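Local coordinates for 3'-5' exonuclease crn-4 (PDB 5DK5), which degrades RNA and DNA from the 3' end as a dimeric, metal-dependent DEDDh-family exonuclease and takes part in apoptotic DNA breakdown, at residues Asp19-Leu24 with Lys115-Cys120; Ile42-Val47 with Ile60-Tyr65; Val97-Phe102 with Gln140-Phe145; Asp36-Val41 with Val69-Leu74. One frame throughout, in Å; residues are numbered along the deposited sequence.

Contact 1 (Asp19-Leu24 with Lys115-Cys120); sequences DTLLIL and KFAFVC
At the heart of the RNase H-like exonuclease sheet, strands 20-24 and 116-120 run side by side in parallel, L22 facing F118 and I23 facing V119. L22 is held through both backbone polar atoms: its N donates to A117 O (3.1 Å) and its O accepts from V119 N (2.9 Å). The next bond, L24 N to V119 O, is 2.9 Å long, whereas A117 N to T20 O is weak. On one face of the sheet, L22 CD1 touches two phenylalanines, 3.7 Å from F116 CD2 and 3.6 Å from F118 CE1. L24 CG is anti to its backbone N (chi1 175°), which brings CD1 to 3.6 Å from F118 CD1 and CD2 to 3.8 Å from C120 SG. The F118 ring thus packs against both leucines, while F145 meets it edge-to-face. On the opposite face, L21 CB touches V119 CG2 at 4.0 Å, and L21 and I23 rest on helix 191-207. Three sound backbone bonds and one weak one join the strands, and the side-chain contacts between them are apolar; the contact is mostly buried and its first strand runs directly into the magnesium ligand D25.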
loop_
_atom_site.group_PDB
_atom_site.type_symbol
_atom_site.label_atom_id
_atom_site.label_comp_id
_atom_site.label_asym_id
_atom_site.label_seq_id
_atom_site.Cartn_x
_atom_site.Cartn_y
_atom_site.Cartn_z
ATOM N N ASP B 19 9.441 2.731 -39.485
ATOM C CA ASP B 19 10.779 2.150 -39.561
ATOM C C ASP B 19 11.247 1.661 -38.191
ATOM O O ASP B 19 12.176 0.858 -38.095
ATOM C CB ASP B 19 11.774 3.168 -40.123
ATOM C CG ASP B 19 11.795 3.187 -41.640
ATOM O OD1 ASP B 19 10.742 2.927 -42.261
ATOM O OD2 ASP B 19 12.871 3.459 -42.217
ATOM N N THR B 20 10.597 2.150 -37.138
ATOM C CA THR B 20 10.949 1.782 -35.769
ATOM C C THR B 20 9.702 1.503 -34.936
ATOM O O THR B 20 8.739 2.268 -34.964
ATOM C CB THR B 20 11.768 2.890 -35.078
ATOM O OG1 THR B 20 12.911 3.215 -35.877
ATOM C CG2 THR B 20 12.231 2.442 -33.695
ATOM N N LEU B 21 9.736 0.396 -34.198
ATOM C CA LEU B 21 8.676 0.048 -33.259
ATOM C C LEU B 21 9.253 -0.157 -31.862
ATOM O O LEU B 21 10.169 -0.955 -31.666
ATOM C CB LEU B 21 7.939 -1.212 -33.714
ATOM C CG LEU B 21 7.164 -1.111 -35.029
ATOM C CD1 LEU B 21 6.590 -2.466 -35.403
ATOM C CD2 LEU B 21 6.056 -0.069 -34.933
ATOM N N LEU B 22 8.705 0.573 -30.896
ATOM C CA LEU B 22 9.160 0.497 -29.515
ATOM C C LEU B 22 8.200 -0.345 -28.690
ATOM O O LEU B 22 7.081 0.073 -28.413
ATOM C CB LEU B 22 9.281 1.896 -28.909
ATOM C CG LEU B 22 10.198 2.877 -29.644
ATOM C CD1 LEU B 22 10.190 4.228 -28.946
ATOM C CD2 LEU B 22 11.618 2.334 -29.746
ATOM N N ILE B 23 8.639 -1.535 -28.301
ATOM C CA ILE B 23 7.813 -2.405 -27.478
ATOM C C ILE B 23 7.825 -1.880 -26.044
ATOM O O ILE B 23 8.841 -1.961 -25.356
ATOM C CB ILE B 23 8.302 -3.865 -27.516
ATOM C CG1 ILE B 23 8.163 -4.442 -28.927
ATOM C CG2 ILE B 23 7.511 -4.727 -26.538
ATOM C CD1 ILE B 23 9.338 -4.150 -29.841
ATOM N N LEU B 24 6.690 -1.346 -25.605
ATOM C CA LEU B 24 6.589 -0.668 -24.316
ATOM C C LEU B 24 5.893 -1.532 -23.268
ATOM O O LEU B 24 4.978 -2.292 -23.587
ATOM C CB LEU B 24 5.841 0.657 -24.489
ATOM C CG LEU B 24 5.518 1.461 -23.230
ATOM C CD1 LEU B 24 5.582 2.947 -23.540
ATOM C CD2 LEU B 24 4.143 1.103 -22.684
ATOM N N LYS B 115 7.071 9.014 -36.743
ATOM C CA LYS B 115 7.775 8.035 -37.571
ATOM C C LYS B 115 8.145 6.784 -36.776
ATOM O O LYS B 115 8.893 5.929 -37.249
ATOM C CB LYS B 115 9.024 8.664 -38.187
ATOM C CG LYS B 115 8.704 9.692 -39.258
ATOM C CD LYS B 115 9.941 10.106 -40.032
ATOM C CE LYS B 115 9.599 11.119 -41.113
ATOM N NZ LYS B 115 10.802 11.561 -41.867
ATOM N N PHE B 116 7.617 6.691 -35.561
ATOM C CA PHE B 116 7.735 5.484 -34.756
ATOM C C PHE B 116 6.447 5.308 -33.962
ATOM O O PHE B 116 5.712 6.272 -33.745
ATOM C CB PHE B 116 8.944 5.561 -33.822
ATOM C CG PHE B 116 8.791 6.561 -32.713
ATOM C CD1 PHE B 116 9.108 7.893 -32.913
ATOM C CD2 PHE B 116 8.329 6.166 -31.468
ATOM C CE1 PHE B 116 8.967 8.814 -31.894
ATOM C CE2 PHE B 116 8.187 7.083 -30.444
ATOM C CZ PHE B 116 8.505 8.408 -30.657
ATOM N N ALA B 117 6.171 4.078 -33.542
ATOM C CA ALA B 117 4.966 3.783 -32.771
ATOM C C ALA B 117 5.255 2.766 -31.677
ATOM O O ALA B 117 6.121 1.903 -31.826
ATOM C CB ALA B 117 3.868 3.274 -33.686
ATOM N N PHE B 118 4.519 2.877 -30.575
ATOM C CA PHE B 118 4.678 1.956 -29.460
ATOM C C PHE B 118 3.826 0.708 -29.657
ATOM O O PHE B 118 2.724 0.777 -30.199
ATOM C CB PHE B 118 4.318 2.642 -28.140
ATOM C CG PHE B 118 5.305 3.689 -27.720
ATOM C CD1 PHE B 118 6.465 3.336 -27.055
ATOM C CD2 PHE B 118 5.077 5.026 -27.997
ATOM C CE1 PHE B 118 7.379 4.296 -26.671
ATOM C CE2 PHE B 118 5.988 5.990 -27.617
ATOM C CZ PHE B 118 7.140 5.625 -26.953
ATOM N N VAL B 119 4.358 -0.428 -29.218
ATOM C CA VAL B 119 3.656 -1.702 -29.284
ATOM C C VAL B 119 3.445 -2.245 -27.876
ATOM O O VAL B 119 4.364 -2.236 -27.056
ATOM C CB VAL B 119 4.435 -2.733 -30.120
ATOM C CG1 VAL B 119 3.665 -4.045 -30.216
ATOM C CG2 VAL B 119 4.727 -2.175 -31.509
ATOM N N CYS B 120 2.230 -2.709 -27.603
ATOM C CA CYS B 120 1.890 -3.280 -26.305
ATOM C C CYS B 120 1.072 -4.548 -26.511
ATOM O O CYS B 120 0.570 -4.798 -27.608
ATOM C CB CYS B 120 1.118 -2.269 -25.454
ATOM S SG CYS B 120 1.976 -0.696 -25.203
#

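Contact 2 (Ile42-Val47 with Ile60-Tyr65)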
loop_
_atom_site.group_PDB
_atom_site.type_symbol
_atom_site.label_atom_id
_atom_site.label_comp_id
_atom_site.label_asym_id
_atom_site.label_seq_id
_atom_site.Cartn_x
_atom_site.Cartn_y
_atom_site.Cartn_z
ATOM N N ILE B 42 5.928 1.594 -11.486
ATOM C CA ILE B 42 7.119 1.286 -10.695
ATOM C C ILE B 42 8.240 0.704 -11.557
ATOM O O ILE B 42 9.375 0.572 -11.099
ATOM C CB ILE B 42 6.799 0.308 -9.546
ATOM C CG1 ILE B 42 6.105 -0.947 -10.079
ATOM C CG2 ILE B 42 5.923 0.999 -8.503
ATOM C CD1 ILE B 42 5.843 -1.995 -9.014
ATOM N N GLN B 43 7.924 0.357 -12.802
ATOM C CA GLN B 43 8.954 -0.002 -13.770
ATOM C C GLN B 43 8.559 0.437 -15.177
ATOM O O GLN B 43 7.405 0.305 -15.587
ATOM C CB GLN B 43 9.236 -1.503 -13.743
ATOM C CG GLN B 43 10.445 -1.896 -14.583
ATOM C CD GLN B 43 10.895 -3.324 -14.347
ATOM O OE1 GLN B 43 10.209 -4.107 -13.689
ATOM N NE2 GLN B 43 12.058 -3.669 -14.888
ATOM N N PHE B 44 9.544 0.958 -15.903
ATOM C CA PHE B 44 9.352 1.558 -17.218
ATOM C C PHE B 44 10.321 0.894 -18.196
ATOM O O PHE B 44 11.516 1.187 -18.175
ATOM C CB PHE B 44 9.590 3.072 -17.130
ATOM C CG PHE B 44 9.047 3.864 -18.289
ATOM C CD1 PHE B 44 8.818 3.281 -19.524
ATOM C CD2 PHE B 44 8.774 5.214 -18.135
ATOM C CE1 PHE B 44 8.324 4.029 -20.579
ATOM C CE2 PHE B 44 8.280 5.965 -19.184
ATOM C CZ PHE B 44 8.056 5.374 -20.406
ATOM N N ALA B 45 9.805 0.008 -19.047
ATOM C CA ALA B 45 10.651 -0.814 -19.913
ATOM C C ALA B 45 10.294 -0.674 -21.391
ATOM O O ALA B 45 9.128 -0.776 -21.773
ATOM C CB ALA B 45 10.563 -2.275 -19.495
ATOM N N ILE B 46 11.315 -0.446 -22.212
ATOM C CA ILE B 46 11.150 -0.349 -23.659
ATOM C C ILE B 46 12.284 -1.084 -24.372
ATOM O O ILE B 46 13.432 -1.050 -23.929
ATOM C CB ILE B 46 11.121 1.122 -24.142
ATOM C CG1 ILE B 46 9.982 1.891 -23.465
ATOM C CG2 ILE B 46 10.962 1.185 -25.665
ATOM C CD1 ILE B 46 9.979 3.382 -23.760
ATOM N N VAL B 47 11.945 -1.758 -25.468
ATOM C CA VAL B 47 12.938 -2.331 -26.370
ATOM C C VAL B 47 12.561 -1.971 -27.803
ATOM O O VAL B 47 11.386 -1.994 -28.173
ATOM C CB VAL B 47 13.052 -3.866 -26.219
ATOM C CG1 VAL B 47 11.747 -4.551 -26.591
ATOM C CG2 VAL B 47 14.200 -4.401 -27.066
ATOM N N ILE B 60 19.340 -1.377 -27.787
ATOM C CA ILE B 60 18.562 -0.144 -27.750
ATOM C C ILE B 60 17.353 -0.346 -26.847
ATOM O O ILE B 60 16.309 -0.828 -27.290
ATOM C CB ILE B 60 18.092 0.289 -29.152
ATOM C CG1 ILE B 60 19.285 0.388 -30.108
ATOM C CG2 ILE B 60 17.347 1.625 -29.066
ATOM C CD1 ILE B 60 18.911 0.733 -31.537
ATOM N N SER B 61 17.499 0.026 -25.582
ATOM C CA SER B 61 16.447 -0.192 -24.602
ATOM C C SER B 61 16.440 0.872 -23.513
ATOM O O SER B 61 17.462 1.495 -23.218
ATOM C CB SER B 61 16.600 -1.575 -23.969
ATOM O OG SER B 61 17.909 -1.755 -23.460
ATOM N N PHE B 62 15.261 1.068 -22.935
ATOM C CA PHE B 62 15.064 1.943 -21.792
ATOM C C PHE B 62 14.463 1.107 -20.671
ATOM O O PHE B 62 13.430 0.473 -20.865
ATOM C CB PHE B 62 14.144 3.107 -22.158
ATOM C CG PHE B 62 13.950 4.102 -21.054
ATOM C CD1 PHE B 62 14.825 5.163 -20.904
ATOM C CD2 PHE B 62 12.888 3.984 -20.173
ATOM C CE1 PHE B 62 14.651 6.085 -19.892
ATOM C CE2 PHE B 62 12.707 4.904 -19.159
ATOM C CZ PHE B 62 13.589 5.957 -19.020
ATOM N N ASN B 63 15.110 1.096 -19.510
ATOM C CA ASN B 63 14.674 0.247 -18.406
ATOM C C ASN B 63 14.973 0.883 -17.054
ATOM O O ASN B 63 16.100 0.827 -16.561
ATOM C CB ASN B 63 15.340 -1.127 -18.502
ATOM C CG ASN B 63 14.756 -2.130 -17.524
ATOM O OD1 ASN B 63 13.738 -1.872 -16.881
ATOM N ND2 ASN B 63 15.398 -3.286 -17.412
ATOM N N LYS B 64 13.946 1.485 -16.460
ATOM C CA LYS B 64 14.089 2.204 -15.202
ATOM C C LYS B 64 13.029 1.781 -14.197
ATOM O O LYS B 64 11.889 1.496 -14.561
ATOM C CB LYS B 64 13.998 3.715 -15.433
ATOM C CG LYS B 64 15.337 4.441 -15.472
ATOM C CD LYS B 64 15.993 4.352 -16.832
ATOM C CE LYS B 64 17.054 5.429 -16.992
ATOM N NZ LYS B 64 18.114 5.329 -15.955
ATOM N N TYR B 65 13.424 1.734 -12.931
ATOM C CA TYR B 65 12.477 1.601 -11.836
ATOM C C TYR B 65 11.905 2.979 -11.533
ATOM O O TYR B 65 12.512 3.992 -11.882
ATOM C CB TYR B 65 13.149 1.006 -10.599
ATOM C CG TYR B 65 13.583 -0.429 -10.777
ATOM C CD1 TYR B 65 12.645 -1.434 -10.962
ATOM C CD2 TYR B 65 14.926 -0.782 -10.753
ATOM C CE1 TYR B 65 13.029 -2.748 -11.125
ATOM C CE2 TYR B 65 15.321 -2.097 -10.914
ATOM C CZ TYR B 65 14.367 -3.077 -11.099
ATOM O OH TYR B 65 14.743 -4.390 -11.261
#
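This is an antiparallel pairing within the hairpin of strands 41-50 and 55-65, the latter one of the two edge strands of the sheet within this chain. F44 with K64 and I46 with F62 are hydrogen-bonded pairs, each closed by two backbone bonds; the shortest are I46 N to F62 O at 2.7 Å and F44 N to K64 O at 2.8 Å. On the face that packs against helix 95-109, the edge of F62 points at the face of F44 in a T-shaped pair, ring centroids 5.3 Å apart and planes at 76°. F62 CE2 comes to 3.9 Å from F44 CG, off the ring centre, and K64 CD lies over one face of F62. The other face is more polar. With CG anti to the backbone N (chi1 -171°) and the chain extended, Q43 leans across toward the partner strand, and its NE2 donates to N63 OD1 (3.2 Å). The bond is nearly straight, 168° at the hydrogen, and uses a lone pair of OD1, the two amides being almost coplanar. Y65 lies alongside Q43, with CE1 3.9 Å from Q43 CD. I42 and Q43 both face the magnesium ligand E27 in a classic beta bulge, and A45 pairs with D25, another magnesium ligand. Such a hairpin, built onto the first, metal-binding strand, belongs to the RNase H-like fold of DEDDh exonucleases.

Contact 3 (Val97-Phe102 with Gln140-Phe145)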
loop_
_atom_site.group_PDB
_atom_site.type_symbol
_atom_site.label_atom_id
_atom_site.label_comp_id
_atom_site.label_asym_id
_atom_site.label_seq_id
_atom_site.Cartn_x
_atom_site.Cartn_y
_atom_site.Cartn_z
ATOM N N VAL B 97 10.572 12.406 -13.130
ATOM C CA VAL B 97 11.986 12.394 -13.484
ATOM C C VAL B 97 12.267 11.329 -14.540
ATOM O O VAL B 97 12.941 11.591 -15.535
ATOM C CB VAL B 97 12.868 12.130 -12.253
ATOM C CG1 VAL B 97 14.347 12.068 -12.642
ATOM C CG2 VAL B 97 12.639 13.205 -11.203
ATOM N N VAL B 98 11.748 10.128 -14.315
ATOM C CA VAL B 98 11.973 9.015 -15.226
ATOM C C VAL B 98 11.342 9.286 -16.586
ATOM O O VAL B 98 11.898 8.917 -17.619
ATOM C CB VAL B 98 11.412 7.704 -14.652
ATOM C CG1 VAL B 98 11.505 6.576 -15.671
ATOM C CG2 VAL B 98 12.162 7.331 -13.382
ATOM N N TYR B 99 10.176 9.925 -16.583
ATOM C CA TYR B 99 9.509 10.276 -17.831
ATOM C C TYR B 99 10.323 11.309 -18.601
ATOM O O TYR B 99 10.369 11.283 -19.829
ATOM C CB TYR B 99 8.100 10.813 -17.574
ATOM C CG TYR B 99 7.385 11.220 -18.844
ATOM C CD1 TYR B 99 6.885 10.266 -19.720
ATOM C CD2 TYR B 99 7.221 12.560 -19.174
ATOM C CE1 TYR B 99 6.241 10.634 -20.887
ATOM C CE2 TYR B 99 6.574 12.936 -20.337
ATOM C CZ TYR B 99 6.086 11.969 -21.188
ATOM O OH TYR B 99 5.442 12.343 -22.346
ATOM N N GLU B 100 10.962 12.219 -17.874
ATOM C CA GLU B 100 11.819 13.220 -18.495
ATOM C C GLU B 100 13.041 12.555 -19.124
ATOM O O GLU B 100 13.480 12.940 -20.208
ATOM C CB GLU B 100 12.243 14.269 -17.465
ATOM C CG GLU B 100 13.242 15.293 -17.974
ATOM C CD GLU B 100 12.745 16.052 -19.192
ATOM O OE1 GLU B 100 11.518 16.253 -19.317
ATOM O OE2 GLU B 100 13.585 16.446 -20.028
ATOM N N GLN B 101 13.583 11.551 -18.442
ATOM C CA GLN B 101 14.711 10.790 -18.968
ATOM C C GLN B 101 14.281 9.997 -20.200
ATOM O O GLN B 101 15.062 9.796 -21.130
ATOM C CB GLN B 101 15.270 9.849 -17.899
ATOM C CG GLN B 101 15.933 10.565 -16.728
ATOM C CD GLN B 101 16.263 9.636 -15.574
ATOM O OE1 GLN B 101 15.624 8.602 -15.388
ATOM N NE2 GLN B 101 17.269 10.004 -14.790
ATOM N N PHE B 102 13.029 9.554 -20.195
ATOM C CA PHE B 102 12.475 8.796 -21.309
ATOM C C PHE B 102 12.335 9.670 -22.553
ATOM O O PHE B 102 12.612 9.225 -23.665
ATOM C CB PHE B 102 11.122 8.198 -20.914
ATOM C CG PHE B 102 10.205 7.943 -22.074
ATOM C CD1 PHE B 102 10.421 6.875 -22.927
ATOM C CD2 PHE B 102 9.115 8.767 -22.302
ATOM C CE1 PHE B 102 9.573 6.640 -23.992
ATOM C CE2 PHE B 102 8.264 8.535 -23.365
ATOM C CZ PHE B 102 8.493 7.471 -24.209
ATOM N N GLN B 140 0.758 16.257 -19.302
ATOM C CA GLN B 140 -0.124 16.163 -20.454
ATOM C C GLN B 140 0.118 14.858 -21.201
ATOM O O GLN B 140 1.263 14.478 -21.446
ATOM C CB GLN B 140 0.088 17.353 -21.386
ATOM C CG GLN B 140 -0.865 17.395 -22.562
ATOM C CD GLN B 140 -0.683 18.638 -23.407
ATOM O OE1 GLN B 140 -1.644 19.346 -23.704
ATOM N NE2 GLN B 140 0.557 18.913 -23.797
ATOM N N MET B 141 -0.963 14.175 -21.556
ATOM C CA MET B 141 -0.864 12.928 -22.304
ATOM C C MET B 141 -0.186 13.186 -23.653
ATOM O O MET B 141 -0.723 13.926 -24.476
ATOM C CB MET B 141 -2.250 12.318 -22.511
ATOM C CG MET B 141 -2.225 10.864 -22.941
ATOM S SD MET B 141 -1.728 9.758 -21.607
ATOM C CE MET B 141 -1.963 8.168 -22.393
ATOM N N PRO B 142 0.997 12.585 -23.886
ATOM C CA PRO B 142 1.728 12.884 -25.124
ATOM C C PRO B 142 1.069 12.297 -26.369
ATOM O O PRO B 142 0.314 11.329 -26.282
ATOM C CB PRO B 142 3.100 12.249 -24.885
ATOM C CG PRO B 142 2.839 11.143 -23.937
ATOM C CD PRO B 142 1.720 11.609 -23.048
ATOM N N ALA B 143 1.373 12.884 -27.520
ATOM C CA ALA B 143 0.758 12.478 -28.775
ATOM C C ALA B 143 1.129 11.051 -29.165
ATOM O O ALA B 143 0.345 10.363 -29.816
ATOM C CB ALA B 143 1.154 13.441 -29.882
ATOM N N PHE B 144 2.323 10.610 -28.775
ATOM C CA PHE B 144 2.787 9.274 -29.146
ATOM C C PHE B 144 2.268 8.188 -28.196
ATOM O O PHE B 144 2.553 7.005 -28.391
ATOM C CB PHE B 144 4.321 9.224 -29.213
ATOM C CG PHE B 144 5.016 9.836 -28.028
ATOM C CD1 PHE B 144 5.030 9.194 -26.801
ATOM C CD2 PHE B 144 5.683 11.044 -28.153
ATOM C CE1 PHE B 144 5.681 9.754 -25.717
ATOM C CE2 PHE B 144 6.335 11.609 -27.073
ATOM C CZ PHE B 144 6.335 10.963 -25.854
ATOM N N PHE B 145 1.511 8.591 -27.177
ATOM C CA PHE B 145 0.808 7.643 -26.312
ATOM C C PHE B 145 -0.685 7.580 -26.647
ATOM O O PHE B 145 -1.414 6.753 -26.096
ATOM C CB PHE B 145 0.979 8.012 -24.831
ATOM C CG PHE B 145 2.285 7.559 -24.214
ATOM C CD1 PHE B 145 3.220 6.829 -24.934
ATOM C CD2 PHE B 145 2.561 7.855 -22.889
ATOM C CE1 PHE B 145 4.404 6.416 -24.345
ATOM C CE2 PHE B 145 3.742 7.444 -22.296
ATOM C CZ PHE B 145 4.664 6.724 -23.023
HETATM O O HOH W 1 4.117 15.084 -22.361
#
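The nearest CA atoms of the helical turn 97-102 and the irregular chain 140-145, those of Y99 and P142, are 11.0 Å apart, so the contact is made by side chains and a water. Y99 and F102, one helical turn apart, both reach across. Y99 holds CG anti to the backbone N (chi1 179°), and its phenol ends against the pyrrolidine of P142: Y99 OH lies 3.3 Å from P142 CG and 3.5 Å from P142 CB. A water joins the same hydroxyl, at 3.0 Å from Y99 OH, to the backbone: it donates to Q140 O over 3.1 Å. F102 meets F144 and F145 from the opposite direction, the three rings forming an aromatic cluster between helix 95-109 and the loop that leads from helix 124-136 into strand 147-150. F144 CE1 lies in the plane of the F102 ring at its edge, 3.7 Å from F102 CE2, the two planes inclined at 70°. F145 is tilted only 24° from F102 but displaced, with little face-to-face overlap, and F102 CE2 and F145 CZ meet at 4.0 Å. Within the loop, F144 CE1 sits over one face of F145, and P142 CB over one face of F144, 3.6 Å above its plane. The cluster continues into the sheet, where F102 meets F44, while M134 of helix 124-136 packs on Y99, P142 and F145.

Contact 4 (Asp36-Val41 with Val69-Leu74); sequences DYPCEV and VLNRTL
The carboxylate of E40 is gripped by three consecutive backbone N-H groups of the loop 69-74. E40 OE2 accepts from V69 N at 2.8 Å and from L70 N at 3.0 Å, both on the syn side but from opposite faces of the carboxylate plane. E40 OE1 takes N71 N at 3.1 Å, also syn, along with a weak second bond from L70 N. A water adds a further donor, 2.7 Å from E40 OE1; it also donates to P38 O and accepts from N71 ND2, so it ties both loops together. E40 reaches these N-H groups with its chain extended beyond CG (chi2 172°). So many donors probably stabilise the ionised form of this buried acid. Around it, P38 CB packs on L70 CD1 at 3.8 Å, and Y37 OH approaches N71 CB to 3.5 Å. P38 centres an inverse gamma turn, with C39 N bonded to Y37 O, while N71 OD1 accepts from T73 N of the second subunit, placing the contact at the dimer interface. Helix 124-136 supports the first loop through Y132 on P38 and L136 on E40, helix 300-305 packs on P38 and L70, and the second loop leads from strand 55-65 into helix 76-82.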
loop_
_atom_site.group_PDB
_atom_site.type_symbol
_atom_site.label_atom_id
_atom_site.label_comp_id
_atom_site.label_asym_id
_atom_site.label_seq_id
_atom_site.Cartn_x
_atom_site.Cartn_y
_atom_site.Cartn_z
ATOM N N ASP B 36 -10.096 -1.096 -6.888
ATOM C CA ASP B 36 -10.189 0.320 -6.550
ATOM C C ASP B 36 -8.843 0.764 -5.992
ATOM O O ASP B 36 -8.727 1.123 -4.819
ATOM C CB ASP B 36 -11.315 0.577 -5.546
ATOM C CG ASP B 36 -11.713 2.040 -5.479
ATOM O OD1 ASP B 36 -11.020 2.876 -6.096
ATOM O OD2 ASP B 36 -12.719 2.353 -4.810
ATOM N N TYR B 37 -7.829 0.729 -6.850
ATOM C CA TYR B 37 -6.451 0.942 -6.440
ATOM C C TYR B 37 -5.782 1.979 -7.343
ATOM O O TYR B 37 -5.880 1.883 -8.565
ATOM C CB TYR B 37 -5.687 -0.380 -6.496
ATOM C CG TYR B 37 -4.377 -0.380 -5.744
ATOM C CD1 TYR B 37 -3.196 0.004 -6.366
ATOM C CD2 TYR B 37 -4.320 -0.777 -4.415
ATOM C CE1 TYR B 37 -1.994 0.001 -5.678
ATOM C CE2 TYR B 37 -3.128 -0.783 -3.723
ATOM C CZ TYR B 37 -1.968 -0.395 -4.358
ATOM O OH TYR B 37 -0.779 -0.402 -3.665
ATOM N N PRO B 38 -5.095 2.973 -6.749
ATOM C CA PRO B 38 -4.439 4.020 -7.538
ATOM C C PRO B 38 -3.088 3.569 -8.086
ATOM O O PRO B 38 -2.043 3.984 -7.587
ATOM C CB PRO B 38 -4.283 5.156 -6.527
ATOM C CG PRO B 38 -4.061 4.451 -5.240
ATOM C CD PRO B 38 -4.908 3.195 -5.304
ATOM N N CYS B 39 -3.127 2.725 -9.115
ATOM C CA CYS B 39 -1.922 2.139 -9.693
ATOM C C CYS B 39 -0.899 3.193 -10.106
ATOM O O CYS B 39 -1.197 4.085 -10.902
ATOM C CB CYS B 39 -2.287 1.276 -10.903
ATOM S SG CYS B 39 -3.393 -0.100 -10.529
ATOM N N GLU B 40 0.305 3.078 -9.550
ATOM C CA GLU B 40 1.434 3.927 -9.917
ATOM C C GLU B 40 2.507 3.105 -10.617
ATOM O O GLU B 40 2.815 1.995 -10.189
ATOM C CB GLU B 40 2.035 4.597 -8.685
ATOM C CG GLU B 40 1.095 5.516 -7.942
ATOM C CD GLU B 40 1.693 6.000 -6.639
ATOM O OE1 GLU B 40 1.664 5.235 -5.651
ATOM O OE2 GLU B 40 2.206 7.139 -6.605
ATOM N N VAL B 41 3.083 3.659 -11.679
ATOM C CA VAL B 41 4.168 3.003 -12.399
ATOM C C VAL B 41 5.378 2.807 -11.490
ATOM O O VAL B 41 5.806 3.741 -10.811
ATOM C CB VAL B 41 4.592 3.818 -13.637
ATOM C CG1 VAL B 41 5.785 3.171 -14.337
ATOM C CG2 VAL B 41 3.429 3.960 -14.603
ATOM N N VAL B 69 4.458 7.280 -4.900
ATOM C CA VAL B 69 4.317 8.247 -3.807
ATOM C C VAL B 69 3.007 8.096 -3.031
ATOM O O VAL B 69 2.895 8.583 -1.907
ATOM C CB VAL B 69 4.408 9.697 -4.330
ATOM C CG1 VAL B 69 5.773 9.949 -4.958
ATOM C CG2 VAL B 69 3.296 9.985 -5.331
ATOM N N LEU B 70 2.017 7.439 -3.629
ATOM C CA LEU B 70 0.739 7.206 -2.955
ATOM C C LEU B 70 0.809 5.959 -2.078
ATOM O O LEU B 70 0.346 5.962 -0.938
ATOM C CB LEU B 70 -0.399 7.064 -3.968
ATOM C CG LEU B 70 -0.646 8.252 -4.900
ATOM C CD1 LEU B 70 -1.781 7.931 -5.855
ATOM C CD2 LEU B 70 -0.955 9.509 -4.105
ATOM N N ASN B 71 1.381 4.894 -2.631
ATOM C CA ASN B 71 1.624 3.657 -1.897
ATOM C C ASN B 71 3.079 3.258 -2.069
ATOM O O ASN B 71 3.467 2.693 -3.092
ATOM C CB ASN B 71 0.694 2.546 -2.376
ATOM C CG ASN B 71 -0.758 2.822 -2.039
ATOM O OD1 ASN B 71 -1.178 2.687 -0.889
ATOM N ND2 ASN B 71 -1.535 3.213 -3.044
ATOM N N ARG B 72 3.879 3.567 -1.056
ATOM C CA ARG B 72 5.329 3.495 -1.165
ATOM C C ARG B 72 5.888 2.130 -0.786
ATOM O O ARG B 72 7.048 1.833 -1.070
ATOM C CB ARG B 72 5.957 4.583 -0.297
ATOM C CG ARG B 72 5.478 5.974 -0.677
ATOM C CD ARG B 72 6.024 7.056 0.225
ATOM N NE ARG B 72 5.171 8.237 0.169
ATOM C CZ ARG B 72 5.428 9.387 0.779
ATOM N NH1 ARG B 72 6.530 9.535 1.504
ATOM N NH2 ARG B 72 4.579 10.395 0.662
ATOM N N THR B 73 5.060 1.306 -0.152
ATOM C CA THR B 73 5.433 -0.071 0.165
ATOM C C THR B 73 4.697 -1.027 -0.761
ATOM O O THR B 73 3.469 -1.107 -0.728
ATOM C CB THR B 73 5.099 -0.444 1.625
ATOM O OG1 THR B 73 5.553 0.584 2.513
ATOM C CG2 THR B 73 5.756 -1.765 1.998
ATOM N N LEU B 74 5.443 -1.751 -1.589
ATOM C CA LEU B 74 4.843 -2.750 -2.463
ATOM C C LEU B 74 4.206 -3.863 -1.640
ATOM O O LEU B 74 4.817 -4.382 -0.709
ATOM C CB LEU B 74 5.887 -3.344 -3.413
ATOM C CG LEU B 74 6.622 -2.386 -4.353
ATOM C CD1 LEU B 74 7.494 -3.184 -5.310
ATOM C CD2 LEU B 74 5.652 -1.500 -5.122
HETATM O O HOH W 2 -0.092 3.227 -5.734
#

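Contacts 1 and 2 are pairings in one sheet, parallel and antiparallel, and strands 20-28 and 41-50 join them as neighbours: I23 N lies 2.8 Å from V47 O, a probable hydrogen bond. Contact 1 is mostly buried, whereas contact 2 is only partly so and has polar groups at its outer strand. Contact 3, also buried, lacks direct hydrogen bonds across its segments and relies on aromatic packing; F102 and F145 touch F118 of contact 1, and F102 also meets F44 and I46 of contact 2. Contact 4 stands apart, buried where two loops meet the second subunit, and depends on a carboxylate. It touches contact 2 through L74 against I42, but not contacts 1 and 3.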